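Sister chromatid cohesion protein (PDB 5T8V) probably loads cohesin onto chromatin, this chain being the C-terminal HEAT-repeat part of the Scc2 loader. Local coordinates at residues A1203-F1208 with V1253-F1258; K1216-A1221 with H1272-R1277; A1370-L1375 with G1433-G1438; I1377-T1382 with W1425-N1430. All coordinates share one frame; numbering follows the deposited sequence.

Contact 1 of 4, residues A1203-F1208 with V1253-F1258; sequences AIQSIF and VSQIDF
The two flat groups that meet here are the side-chain amides of Gln1205 and Gln1255. Their planes are turned 42° apart and the chains cross at about a right angle, so the amides neither stack nor lie in one plane. Gln1205 NE2 gives a weak hydrogen bond to Gln1255 OE1 at 3.3 Å. It is long but nearly straight, with an angle of 166° at the hydrogen. Gln1205 reaches across with its chain extended beyond CG. Gln1255 starts toward the other helix and then bends through chi2 (-84°), about the CB-CG bond, which carries OE1 round to the incoming amide. The contact joins helix 1200-1213 to residues 1253-1258 at the C-terminal end of helix 1243-1254, within the helical HEAT-repeat solenoid. It lies at the surface. The stronger partner of Gln1255 OE1 is Tyr1275 OH on helix 1271-1284, so this oxygen receives two groups. A leucine in place of Gln1255 would probably leave both Gln1205 NE2 and Tyr1275 OH without this acceptor. The next residue, Ile1256, is buried. It packs on helices 1271-1284 and 1364-1387, and its carbonyl O accepts a hydrogen bond from His1272 NE2.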
loop_
_atom_site.group_PDB
_atom_site.type_symbol
_atom_site.label_atom_id
_atom_site.label_comp_id
_atom_site.label_asym_id
_atom_site.label_seq_id
_atom_site.Cartn_x
_atom_site.Cartn_y
_atom_site.Cartn_z
ATOM N N ALA A 1203 -10.212 14.367 43.311
ATOM C CA ALA A 1203 -10.230 14.436 41.853
ATOM C C ALA A 1203 -11.057 13.304 41.262
ATOM O O ALA A 1203 -11.877 13.524 40.364
ATOM C CB ALA A 1203 -8.801 14.400 41.310
ATOM N N ILE A 1204 -10.855 12.080 41.751
ATOM C CA ILE A 1204 -11.630 10.945 41.258
ATOM C C ILE A 1204 -13.109 11.143 41.567
ATOM O O ILE A 1204 -13.966 11.066 40.676
ATOM C CB ILE A 1204 -11.095 9.632 41.859
ATOM C CG1 ILE A 1204 -9.630 9.430 41.457
ATOM C CG2 ILE A 1204 -11.939 8.445 41.402
ATOM C CD1 ILE A 1204 -8.920 8.341 42.231
ATOM N N GLN A 1205 -13.430 11.406 42.837
ATOM C CA GLN A 1205 -14.814 11.679 43.210
ATOM C C GLN A 1205 -15.408 12.778 42.340
ATOM O O GLN A 1205 -16.564 12.687 41.908
ATOM C CB GLN A 1205 -14.888 12.071 44.687
ATOM C CG GLN A 1205 -14.442 10.975 45.646
ATOM C CD GLN A 1205 -14.070 11.513 47.017
ATOM O OE1 GLN A 1205 -14.279 12.691 47.316
ATOM N NE2 GLN A 1205 -13.506 10.651 47.857
ATOM N N SER A 1206 -14.624 13.822 42.062
ATOM C CA SER A 1206 -15.112 14.926 41.242
ATOM C C SER A 1206 -15.430 14.460 39.828
ATOM O O SER A 1206 -16.474 14.806 39.269
ATOM C CB SER A 1206 -14.079 16.053 41.215
ATOM O OG SER A 1206 -14.508 17.114 40.382
ATOM N N ILE A 1207 -14.531 13.678 39.227
ATOM C CA ILE A 1207 -14.776 13.183 37.875
ATOM C C ILE A 1207 -16.043 12.340 37.843
ATOM O O ILE A 1207 -16.851 12.442 36.912
ATOM C CB ILE A 1207 -13.556 12.395 37.360
ATOM C CG1 ILE A 1207 -12.357 13.336 37.195
ATOM C CG2 ILE A 1207 -13.879 11.709 36.027
ATOM C CD1 ILE A 1207 -11.059 12.633 36.852
ATOM N N PHE A 1208 -16.242 11.497 38.860
ATOM C CA PHE A 1208 -17.442 10.667 38.894
ATOM C C PHE A 1208 -18.698 11.523 39.007
ATOM O O PHE A 1208 -19.653 11.346 38.241
ATOM C CB PHE A 1208 -17.369 9.671 40.051
ATOM C CG PHE A 1208 -18.649 8.915 40.272
ATOM C CD1 PHE A 1208 -19.109 8.017 39.324
ATOM C CD2 PHE A 1208 -19.396 9.109 41.421
ATOM C CE1 PHE A 1208 -20.287 7.325 39.519
ATOM C CE2 PHE A 1208 -20.575 8.418 41.623
ATOM C CZ PHE A 1208 -21.020 7.525 40.670
ATOM N N VAL A 1253 -8.027 1.527 43.886
ATOM C CA VAL A 1253 -8.479 0.329 44.586
ATOM C C VAL A 1253 -8.919 0.680 46.000
ATOM O O VAL A 1253 -9.961 0.214 46.476
ATOM C CB VAL A 1253 -7.368 -0.740 44.586
ATOM C CG1 VAL A 1253 -7.815 -1.985 45.344
ATOM C CG2 VAL A 1253 -6.974 -1.101 43.160
ATOM N N SER A 1254 -8.141 1.520 46.688
ATOM C CA SER A 1254 -8.478 1.873 48.062
ATOM C C SER A 1254 -9.785 2.649 48.129
ATOM O O SER A 1254 -10.484 2.598 49.147
ATOM C CB SER A 1254 -7.342 2.680 48.689
ATOM O OG SER A 1254 -6.162 1.898 48.784
ATOM N N GLN A 1255 -10.137 3.364 47.060
ATOM C CA GLN A 1255 -11.405 4.081 47.032
ATOM C C GLN A 1255 -12.598 3.149 46.881
ATOM O O GLN A 1255 -13.739 3.611 46.992
ATOM C CB GLN A 1255 -11.400 5.106 45.895
ATOM C CG GLN A 1255 -10.625 6.379 46.210
ATOM C CD GLN A 1255 -11.454 7.393 46.974
ATOM O OE1 GLN A 1255 -12.573 7.720 46.580
ATOM N NE2 GLN A 1255 -10.909 7.895 48.076
ATOM N N ILE A 1256 -12.366 1.858 46.639
ATOM C CA ILE A 1256 -13.463 0.908 46.495
ATOM C C ILE A 1256 -13.803 0.216 47.810
ATOM O O ILE A 1256 -14.897 -0.352 47.932
ATOM C CB ILE A 1256 -13.132 -0.143 45.418
ATOM C CG1 ILE A 1256 -12.668 0.540 44.127
ATOM C CG2 ILE A 1256 -14.360 -0.989 45.106
ATOM C CD1 ILE A 1256 -12.114 -0.400 43.083
ATOM N N ASP A 1257 -12.905 0.253 48.795
ATOM C CA ASP A 1257 -13.174 -0.340 50.100
ATOM C C ASP A 1257 -14.470 0.230 50.663
ATOM O O ASP A 1257 -14.922 1.295 50.227
ATOM C CB ASP A 1257 -12.012 -0.083 51.062
ATOM C CG ASP A 1257 -11.803 -1.222 52.040
ATOM O OD1 ASP A 1257 -12.742 -2.021 52.237
ATOM O OD2 ASP A 1257 -10.697 -1.313 52.616
ATOM N N PHE A 1258 -15.074 -0.455 51.631
ATOM C CA PHE A 1258 -16.386 -0.057 52.116
ATOM C C PHE A 1258 -16.569 -0.510 53.555
ATOM O O PHE A 1258 -15.860 -1.389 54.053
ATOM C CB PHE A 1258 -17.501 -0.632 51.237
ATOM C CG PHE A 1258 -17.410 -2.114 51.039
ATOM C CD1 PHE A 1258 -16.616 -2.643 50.034
ATOM C CD2 PHE A 1258 -18.118 -2.982 51.852
ATOM C CE1 PHE A 1258 -16.529 -4.007 49.847
ATOM C CE2 PHE A 1258 -18.034 -4.348 51.669
ATOM C CZ PHE A 1258 -17.240 -4.860 50.666
#

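Contact 2 of 4, residues K1216-A1221 with H1272-R1277; sequences KDPRGA and HVQYSR
Arg1277 NH2 is hydrogen-bonded to Asn1429 OD1 of helix 1422-1431, while the guanidinium that carries it meets that of Arg1219, which also touches Trp1425 of the same helix. The two arginines come together with the Arg1277 group over one face of the Arg1219 guanidinium, their planes 54° apart. The exact spacing is doubtful, since the modelled nitrogens lie too close to be trusted at this resolution. The two chains get there differently. Arg1277 runs out straight from its helix, with CG to NE extended. Arg1219 leaves its backbone pointing away and doubles back through bends at chi2 (-69°) and chi3. The segments belong to the helical repeat fold: the loop after helix 1200-1213 is laid against helix 1271-1284. Glu1281 of that helix accepts a hydrogen bond from Gly1220 N at OE1, and its OE2 is a distant, weak ionic partner of both arginines that probably eases the meeting of two positive groups. Nearer the start of the helix, Pro1218 CB approaches the Gln1274 amide at NE2, 3.5 Å away. Gln1274 bends at chi2 (67°), and this brings its amide to the proline.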
loop_
_atom_site.group_PDB
_atom_site.type_symbol
_atom_site.label_atom_id
_atom_site.label_comp_id
_atom_site.label_asym_id
_atom_site.label_seq_id
_atom_site.Cartn_x
_atom_site.Cartn_y
_atom_site.Cartn_z
ATOM N N LYS A 1216 -24.175 13.071 32.386
ATOM C CA LYS A 1216 -25.286 12.126 32.474
ATOM C C LYS A 1216 -24.921 10.806 31.789
ATOM O O LYS A 1216 -25.596 10.330 30.874
ATOM C CB LYS A 1216 -26.563 12.735 31.885
ATOM C CG LYS A 1216 -26.895 14.110 32.456
ATOM C CD LYS A 1216 -28.317 14.176 32.987
ATOM C CE LYS A 1216 -28.593 15.510 33.662
ATOM N NZ LYS A 1216 -29.979 15.597 34.199
ATOM N N ASP A 1217 -23.820 10.225 32.263
ATOM C CA ASP A 1217 -23.298 8.953 31.782
ATOM C C ASP A 1217 -22.386 8.370 32.856
ATOM O O ASP A 1217 -21.159 8.510 32.772
ATOM C CB ASP A 1217 -22.538 9.132 30.467
ATOM C CG ASP A 1217 -21.811 7.871 30.038
ATOM O OD1 ASP A 1217 -22.268 6.764 30.395
ATOM O OD2 ASP A 1217 -20.781 7.987 29.343
ATOM N N PRO A 1218 -22.939 7.714 33.878
ATOM C CA PRO A 1218 -22.127 7.271 35.017
ATOM C C PRO A 1218 -21.252 6.055 34.748
ATOM O O PRO A 1218 -20.656 5.533 35.693
ATOM C CB PRO A 1218 -23.190 6.952 36.079
ATOM C CG PRO A 1218 -24.384 6.542 35.296
ATOM C CD PRO A 1218 -24.362 7.364 34.039
ATOM N N ARG A 1219 -21.152 5.588 33.506
ATOM C CA ARG A 1219 -20.286 4.458 33.208
ATOM C C ARG A 1219 -18.823 4.851 33.392
ATOM O O ARG A 1219 -18.445 6.021 33.293
ATOM C CB ARG A 1219 -20.512 3.960 31.780
ATOM C CG ARG A 1219 -21.968 3.704 31.410
ATOM C CD ARG A 1219 -22.565 2.514 32.146
ATOM N NE ARG A 1219 -21.886 1.255 31.833
ATOM C CZ ARG A 1219 -22.474 0.062 31.814
ATOM N NH1 ARG A 1219 -21.768 -1.022 31.524
ATOM N NH2 ARG A 1219 -23.771 -0.057 32.067
ATOM N N GLY A 1220 -17.991 3.846 33.661
ATOM C CA GLY A 1220 -16.573 4.079 33.868
ATOM C C GLY A 1220 -15.743 4.159 32.608
ATOM O O GLY A 1220 -14.550 4.470 32.688
ATOM N N ALA A 1221 -16.341 3.895 31.450
ATOM C CA ALA A 1221 -15.617 3.957 30.189
ATOM C C ALA A 1221 -16.621 4.118 29.059
ATOM O O ALA A 1221 -17.799 3.776 29.195
ATOM C CB ALA A 1221 -14.754 2.710 29.974
ATOM N N HIS A 1272 -22.069 4.195 46.645
ATOM C CA HIS A 1272 -20.742 3.596 46.611
ATOM C C HIS A 1272 -20.647 2.448 45.614
ATOM O O HIS A 1272 -19.538 2.113 45.184
ATOM C CB HIS A 1272 -20.356 3.107 48.006
ATOM C CG HIS A 1272 -18.969 2.556 48.085
ATOM N ND1 HIS A 1272 -17.865 3.254 47.646
ATOM C CD2 HIS A 1272 -18.506 1.370 48.544
ATOM C CE1 HIS A 1272 -16.781 2.524 47.835
ATOM N NE2 HIS A 1272 -17.143 1.375 48.379
ATOM N N VAL A 1273 -21.770 1.834 45.240
ATOM C CA VAL A 1273 -21.740 0.795 44.216
ATOM C C VAL A 1273 -21.649 1.414 42.827
ATOM O O VAL A 1273 -20.929 0.911 41.957
ATOM C CB VAL A 1273 -22.970 -0.120 44.350
ATOM C CG1 VAL A 1273 -23.055 -1.097 43.174
ATOM C CG2 VAL A 1273 -22.914 -0.887 45.663
ATOM N N GLN A 1274 -22.381 2.506 42.592
ATOM C CA GLN A 1274 -22.248 3.228 41.331
ATOM C C GLN A 1274 -20.833 3.766 41.167
ATOM O O GLN A 1274 -20.233 3.652 40.090
ATOM C CB GLN A 1274 -23.272 4.362 41.276
ATOM C CG GLN A 1274 -23.347 5.083 39.937
ATOM C CD GLN A 1274 -23.873 4.201 38.824
ATOM O OE1 GLN A 1274 -25.034 3.790 38.835
ATOM N NE2 GLN A 1274 -23.018 3.905 37.852
ATOM N N TYR A 1275 -20.280 4.346 42.235
ATOM C CA TYR A 1275 -18.912 4.859 42.193
ATOM C C TYR A 1275 -17.907 3.728 41.989
ATOM O O TYR A 1275 -17.031 3.802 41.114
ATOM C CB TYR A 1275 -18.633 5.626 43.488
ATOM C CG TYR A 1275 -17.252 6.227 43.606
ATOM C CD1 TYR A 1275 -16.708 6.981 42.575
ATOM C CD2 TYR A 1275 -16.505 6.067 44.765
ATOM C CE1 TYR A 1275 -15.448 7.540 42.688
ATOM C CE2 TYR A 1275 -15.247 6.620 44.889
ATOM C CZ TYR A 1275 -14.722 7.357 43.848
ATOM O OH TYR A 1275 -13.467 7.911 43.968
ATOM N N SER A 1276 -18.028 2.664 42.786
ATOM C CA SER A 1276 -17.137 1.516 42.648
ATOM C C SER A 1276 -17.147 0.985 41.221
ATOM O O SER A 1276 -16.091 0.777 40.615
ATOM C CB SER A 1276 -17.546 0.420 43.633
ATOM O OG SER A 1276 -17.422 0.866 44.973
ATOM N N ARG A 1277 -18.340 0.759 40.667
ATOM C CA ARG A 1277 -18.443 0.351 39.270
ATOM C C ARG A 1277 -17.713 1.334 38.366
ATOM O O ARG A 1277 -16.949 0.937 37.474
ATOM C CB ARG A 1277 -19.913 0.245 38.864
ATOM C CG ARG A 1277 -20.117 -0.170 37.415
ATOM C CD ARG A 1277 -21.584 -0.188 37.036
ATOM N NE ARG A 1277 -21.802 -0.906 35.784
ATOM C CZ ARG A 1277 -22.998 -1.188 35.278
ATOM N NH1 ARG A 1277 -24.101 -0.813 35.913
ATOM N NH2 ARG A 1277 -23.090 -1.853 34.134
#

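Contact 3 of 4, residues A1370-L1375 with G1433-G1438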
loop_
_atom_site.group_PDB
_atom_site.type_symbol
_atom_site.label_atom_id
_atom_site.label_comp_id
_atom_site.label_asym_id
_atom_site.label_seq_id
_atom_site.Cartn_x
_atom_site.Cartn_y
_atom_site.Cartn_z
ATOM N N ALA A 1370 -23.017 -5.179 48.902
ATOM C CA ALA A 1370 -21.645 -5.512 49.262
ATOM C C ALA A 1370 -21.028 -6.451 48.233
ATOM O O ALA A 1370 -19.994 -6.146 47.632
ATOM C CB ALA A 1370 -21.613 -6.139 50.658
ATOM N N SER A 1371 -21.678 -7.594 48.000
ATOM C CA SER A 1371 -21.117 -8.630 47.136
ATOM C C SER A 1371 -20.788 -8.086 45.751
ATOM O O SER A 1371 -19.649 -8.197 45.282
ATOM C CB SER A 1371 -22.094 -9.803 47.033
ATOM O OG SER A 1371 -22.356 -10.373 48.304
ATOM N N MET A 1372 -21.781 -7.503 45.074
ATOM C CA MET A 1372 -21.612 -7.020 43.705
ATOM C C MET A 1372 -20.279 -6.309 43.515
ATOM O O MET A 1372 -19.596 -6.513 42.507
ATOM C CB MET A 1372 -22.750 -6.073 43.329
ATOM C CG MET A 1372 -24.069 -6.758 43.028
ATOM S SD MET A 1372 -25.290 -5.592 42.395
ATOM C CE MET A 1372 -25.431 -4.473 43.780
ATOM N N ILE A 1373 -19.907 -5.466 44.480
ATOM C CA ILE A 1373 -18.622 -4.780 44.410
ATOM C C ILE A 1373 -17.493 -5.791 44.261
ATOM O O ILE A 1373 -16.683 -5.714 43.330
ATOM C CB ILE A 1373 -18.424 -3.887 45.649
ATOM C CG1 ILE A 1373 -19.522 -2.819 45.710
ATOM C CG2 ILE A 1373 -17.039 -3.236 45.627
ATOM C CD1 ILE A 1373 -19.506 -1.975 46.973
ATOM N N LEU A 1374 -17.434 -6.771 45.169
ATOM C CA LEU A 1374 -16.330 -7.726 45.156
ATOM C C LEU A 1374 -16.349 -8.589 43.901
ATOM O O LEU A 1374 -15.299 -8.831 43.295
ATOM C CB LEU A 1374 -16.375 -8.603 46.405
ATOM C CG LEU A 1374 -16.185 -7.878 47.737
ATOM C CD1 LEU A 1374 -17.512 -7.735 48.436
ATOM C CD2 LEU A 1374 -15.191 -8.607 48.616
ATOM N N LEU A 1375 -17.528 -9.074 43.498
ATOM C CA LEU A 1375 -17.605 -9.886 42.286
ATOM C C LEU A 1375 -17.139 -9.099 41.068
ATOM O O LEU A 1375 -16.490 -9.654 40.173
ATOM C CB LEU A 1375 -19.029 -10.400 42.078
ATOM C CG LEU A 1375 -19.481 -11.525 43.012
ATOM C CD1 LEU A 1375 -20.474 -11.011 44.026
ATOM C CD2 LEU A 1375 -20.077 -12.678 42.227
ATOM N N GLY A 1433 -26.627 -5.852 37.779
ATOM C CA GLY A 1433 -28.072 -5.927 37.703
ATOM C C GLY A 1433 -28.725 -6.727 38.808
ATOM O O GLY A 1433 -29.929 -7.003 38.721
ATOM N N ALA A 1434 -27.988 -7.102 39.858
ATOM C CA ALA A 1434 -28.544 -7.975 40.887
ATOM C C ALA A 1434 -29.621 -7.262 41.697
ATOM O O ALA A 1434 -30.704 -7.813 41.925
ATOM C CB ALA A 1434 -27.428 -8.479 41.803
ATOM N N LEU A 1435 -29.344 -6.039 42.146
ATOM C CA LEU A 1435 -30.291 -5.301 42.977
ATOM C C LEU A 1435 -31.447 -4.713 42.192
ATOM O O LEU A 1435 -32.177 -3.871 42.731
ATOM C CB LEU A 1435 -29.567 -4.187 43.739
ATOM C CG LEU A 1435 -28.624 -4.650 44.847
ATOM C CD1 LEU A 1435 -28.071 -3.461 45.613
ATOM C CD2 LEU A 1435 -29.309 -5.589 45.800
ATOM N N SER A 1436 -31.635 -5.124 40.940
ATOM C CA SER A 1436 -32.773 -4.702 40.137
ATOM C C SER A 1436 -33.752 -5.841 39.894
ATOM O O SER A 1436 -34.663 -5.701 39.073
ATOM C CB SER A 1436 -32.286 -4.128 38.809
ATOM O OG SER A 1436 -31.567 -5.099 38.068
ATOM N N GLY A 1437 -33.586 -6.961 40.593
ATOM C CA GLY A 1437 -34.442 -8.117 40.420
ATOM C C GLY A 1437 -35.805 -7.930 41.068
ATOM O O GLY A 1437 -36.278 -6.798 41.173
ATOM N N GLY A 1438 -36.446 -9.013 41.504
ATOM C CA GLY A 1438 -35.902 -10.359 41.437
ATOM C C GLY A 1438 -34.962 -10.658 42.590
ATOM O O GLY A 1438 -33.745 -10.546 42.462
#
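Met1372 alone carries the helix side of this contact, and it meets Ala1434 and Leu1435 with different parts of its chain. Met1372 SD sits 3.6 Å from Ala1434 CB. Further back, Met1372 CG is 4.0 Å from that same methyl. The end of the chain turns at the sulfur (chi3 -61°), and this swings the terminal methyl off Ala1434 and onto Leu1435. There Met1372 CE is 3.4 Å from Leu1435 CD1 and touches CG of the same leucine as well. The two side chains cross at a slant. All the contacts are apolar, and no hydrogen bond links the two segments. The next shell holds these groups in place. Ala1434 also leans on Thr1368, one helical turn before Met1372. Leu1435 reaches Arg1365, Thr1368 and Ala1369 of the same helix, and Pro1270 as well. Just after Leu1435 the backbone turns, and Gly1437 N bonds to Ala1434 O at 3.3 Å. Gly1438, poorly ordered, comes right before helix 1439-1452. The contact therefore packs the loop between helices 1422-1431 and 1439-1452 onto helix 1364-1387. Other sides of helix 1364-1387 are taken by its neighbours in the solenoid: Leu1449 of helix 1439-1452 meets Ser1371, Leu1374 and Leu1375, and helix 1271-1284 packs on Ile1373.

Contact 4 of 4, residues I1377-T1382 with W1425-N1430; sequences IWEVRT and WEEINN
Glu1379 and Val1380 meet Glu1427 and Ile1428 across an antiparallel helix pair in the C-terminal part of the HEAT-repeat protein. The axes of the two short segments pass 10.2 Å apart, with 168° between their directions. Glu1379 can be followed outward. Its CB bond points at the other helix. Its CG lies 4.3 Å from Ile1428 CG1 and close to Glu1427 CG too. The chain then bends (chi2 64°), which brings the carboxylate over the aliphatic part of Glu1427. Glu1379 CD is 3.6 Å from Glu1427 CG. Of the two oxygens, Glu1379 OE2 comes closer, 3.6 Å from Glu1427 CG, and it also touches Glu1427 CB. The chains cross at about a right angle with carboxylate planes 54° apart. The charged ends stay clear of each other: Glu1379 OE1 and Glu1427 OE2 are 5.0 Å apart. This proximity of like charges may raise the proton affinity of either group. An alanine in place of Glu1379 would probably open a gap beside Glu1427 CG and Ile1428 CG1. On the buried side the contact is purely apolar. Val1380 and Ile1428 both rest on Ile1280 of helix 1271-1284, which lies against the pair. Val1380 CG2 meets Ile1428 CD1, the end of the longer isoleucine branch, at 3.7 Å.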
loop_
_atom_site.group_PDB
_atom_site.type_symbol
_atom_site.label_atom_id
_atom_site.label_comp_id
_atom_site.label_asym_id
_atom_site.label_seq_id
_atom_site.Cartn_x
_atom_site.Cartn_y
_atom_site.Cartn_z
ATOM N N ILE A 1377 -14.942 -6.487 41.142
ATOM C CA ILE A 1377 -13.494 -6.366 41.303
ATOM C C ILE A 1377 -12.803 -7.616 40.780
ATOM O O ILE A 1377 -11.897 -7.543 39.943
ATOM C CB ILE A 1377 -13.133 -6.109 42.779
ATOM C CG1 ILE A 1377 -13.672 -4.755 43.241
ATOM C CG2 ILE A 1377 -11.616 -6.152 42.976
ATOM C CD1 ILE A 1377 -13.599 -4.557 44.744
ATOM N N TRP A 1378 -13.220 -8.785 41.271
ATOM C CA TRP A 1378 -12.577 -10.026 40.857
ATOM C C TRP A 1378 -12.784 -10.297 39.373
ATOM O O TRP A 1378 -11.899 -10.861 38.719
ATOM C CB TRP A 1378 -13.105 -11.198 41.682
ATOM C CG TRP A 1378 -12.369 -12.469 41.409
ATOM C CD1 TRP A 1378 -12.740 -13.466 40.556
ATOM C CD2 TRP A 1378 -11.121 -12.875 41.984
ATOM N NE1 TRP A 1378 -11.805 -14.471 40.568
ATOM C CE2 TRP A 1378 -10.800 -14.132 41.436
ATOM C CE3 TRP A 1378 -10.246 -12.298 42.911
ATOM C CZ2 TRP A 1378 -9.642 -14.824 41.785
ATOM C CZ3 TRP A 1378 -9.098 -12.986 43.255
ATOM C CH2 TRP A 1378 -8.805 -14.236 42.694
ATOM N N GLU A 1379 -13.940 -9.917 38.825
ATOM C CA GLU A 1379 -14.163 -10.072 37.391
ATOM C C GLU A 1379 -13.108 -9.310 36.600
ATOM O O GLU A 1379 -12.425 -9.880 35.740
ATOM C CB GLU A 1379 -15.570 -9.594 37.027
ATOM C CG GLU A 1379 -15.932 -9.765 35.556
ATOM C CD GLU A 1379 -15.963 -11.220 35.125
ATOM O OE1 GLU A 1379 -16.100 -12.099 36.003
ATOM O OE2 GLU A 1379 -15.849 -11.485 33.907
ATOM N N VAL A 1380 -12.955 -8.014 36.886
ATOM C CA VAL A 1380 -11.921 -7.229 36.215
ATOM C C VAL A 1380 -10.547 -7.829 36.477
ATOM O O VAL A 1380 -9.669 -7.811 35.608
ATOM C CB VAL A 1380 -11.991 -5.757 36.663
ATOM C CG1 VAL A 1380 -10.827 -4.958 36.079
ATOM C CG2 VAL A 1380 -13.316 -5.141 36.243
ATOM N N ARG A 1381 -10.336 -8.366 37.680
ATOM C CA ARG A 1381 -9.049 -8.959 38.021
ATOM C C ARG A 1381 -8.714 -10.104 37.075
ATOM O O ARG A 1381 -7.661 -10.106 36.429
ATOM C CB ARG A 1381 -9.067 -9.435 39.477
ATOM C CG ARG A 1381 -7.822 -10.193 39.915
ATOM C CD ARG A 1381 -8.013 -11.701 39.804
ATOM N NE ARG A 1381 -6.855 -12.442 40.294
ATOM C CZ ARG A 1381 -6.689 -13.753 40.141
ATOM N NH1 ARG A 1381 -7.603 -14.474 39.505
ATOM N NH2 ARG A 1381 -5.603 -14.343 40.618
ATOM N N THR A 1382 -9.606 -11.091 36.978
ATOM C CA THR A 1382 -9.386 -12.195 36.050
ATOM C C THR A 1382 -9.225 -11.682 34.625
ATOM O O THR A 1382 -8.361 -12.159 33.877
ATOM C CB THR A 1382 -10.543 -13.191 36.127
ATOM O OG1 THR A 1382 -11.764 -12.542 35.752
ATOM C CG2 THR A 1382 -10.679 -13.753 37.536
ATOM N N TRP A 1425 -17.191 -6.505 29.924
ATOM C CA TRP A 1425 -18.157 -5.417 30.035
ATOM C C TRP A 1425 -19.556 -5.961 30.305
ATOM O O TRP A 1425 -20.191 -5.631 31.318
ATOM C CB TRP A 1425 -18.127 -4.588 28.748
ATOM C CG TRP A 1425 -18.887 -3.300 28.803
ATOM C CD1 TRP A 1425 -20.116 -3.051 28.265
ATOM C CD2 TRP A 1425 -18.460 -2.078 29.415
ATOM N NE1 TRP A 1425 -20.483 -1.749 28.509
ATOM C CE2 TRP A 1425 -19.484 -1.131 29.213
ATOM C CE3 TRP A 1425 -17.313 -1.693 30.117
ATOM C CZ2 TRP A 1425 -19.396 0.177 29.688
ATOM C CZ3 TRP A 1425 -17.228 -0.395 30.589
ATOM C CH2 TRP A 1425 -18.264 0.525 30.372
ATOM N N GLU A 1426 -20.048 -6.811 29.401
ATOM C CA GLU A 1426 -21.349 -7.444 29.578
ATOM C C GLU A 1426 -21.469 -8.084 30.956
ATOM O O GLU A 1426 -22.459 -7.877 31.666
ATOM C CB GLU A 1426 -21.563 -8.485 28.475
ATOM C CG GLU A 1426 -22.711 -9.456 28.713
ATOM C CD GLU A 1426 -22.857 -10.461 27.588
ATOM O OE1 GLU A 1426 -22.243 -10.252 26.519
ATOM O OE2 GLU A 1426 -23.580 -11.464 27.774
ATOM N N GLU A 1427 -20.464 -8.866 31.352
ATOM C CA GLU A 1427 -20.536 -9.563 32.632
ATOM C C GLU A 1427 -20.575 -8.579 33.794
ATOM O O GLU A 1427 -21.286 -8.801 34.781
ATOM C CB GLU A 1427 -19.354 -10.521 32.778
ATOM C CG GLU A 1427 -19.411 -11.393 34.024
ATOM C CD GLU A 1427 -20.622 -12.307 34.046
ATOM O OE1 GLU A 1427 -21.275 -12.459 32.991
ATOM O OE2 GLU A 1427 -20.921 -12.873 35.118
ATOM N N ILE A 1428 -19.814 -7.487 33.701
ATOM C CA ILE A 1428 -19.872 -6.453 34.731
ATOM C C ILE A 1428 -21.293 -5.922 34.858
ATOM O O ILE A 1428 -21.817 -5.759 35.966
ATOM C CB ILE A 1428 -18.870 -5.326 34.423
ATOM C CG1 ILE A 1428 -17.445 -5.787 34.740
ATOM C CG2 ILE A 1428 -19.195 -4.061 35.233
ATOM C CD1 ILE A 1428 -16.364 -4.853 34.236
ATOM N N ASN A 1429 -21.941 -5.645 33.723
ATOM C CA ASN A 1429 -23.330 -5.196 33.771
ATOM C C ASN A 1429 -24.216 -6.242 34.441
ATOM O O ASN A 1429 -25.034 -5.917 35.310
ATOM C CB ASN A 1429 -23.834 -4.886 32.362
ATOM C CG ASN A 1429 -25.258 -4.359 32.357
ATOM O OD1 ASN A 1429 -25.663 -3.626 33.258
ATOM N ND2 ASN A 1429 -26.028 -4.743 31.345
ATOM N N ASN A 1430 -24.062 -7.508 34.045
ATOM C CA ASN A 1430 -24.840 -8.583 34.653
ATOM C C ASN A 1430 -24.712 -8.556 36.170
ATOM O O ASN A 1430 -25.714 -8.581 36.893
ATOM C CB ASN A 1430 -24.383 -9.933 34.101
ATOM C CG ASN A 1430 -24.541 -10.032 32.597
ATOM O OD1 ASN A 1430 -24.846 -9.045 31.925
ATOM N ND2 ASN A 1430 -24.326 -11.227 32.057
#

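Contact 3 is buried and wholly apolar, and contact 1 is a polar touch at the surface. Contacts 2 and 4 are partly buried: contact 2 brings two arginines together beside a proline-amide touch, and contact 4 combines a carboxylate laid on aliphatic carbons with an apolar Val-Ile touch. Contacts 3 and 4 use successive parts of helix 1364-1387, with contact 4 nested inside the chain loop that contact 3 closes. Contacts 1 and 2 interlock along the chain, and the bond from Gln1255 to Tyr1275 ties them together. Helix 1271-1284 also links the others: Arg1277 bonds to Asn1429 of contact 4, and His1272, Val1273 and Ser1276 pack on Ile1373 of contact 3. Ile1256 and Phe1258 join contact 1 to helix 1364-1387 by packing.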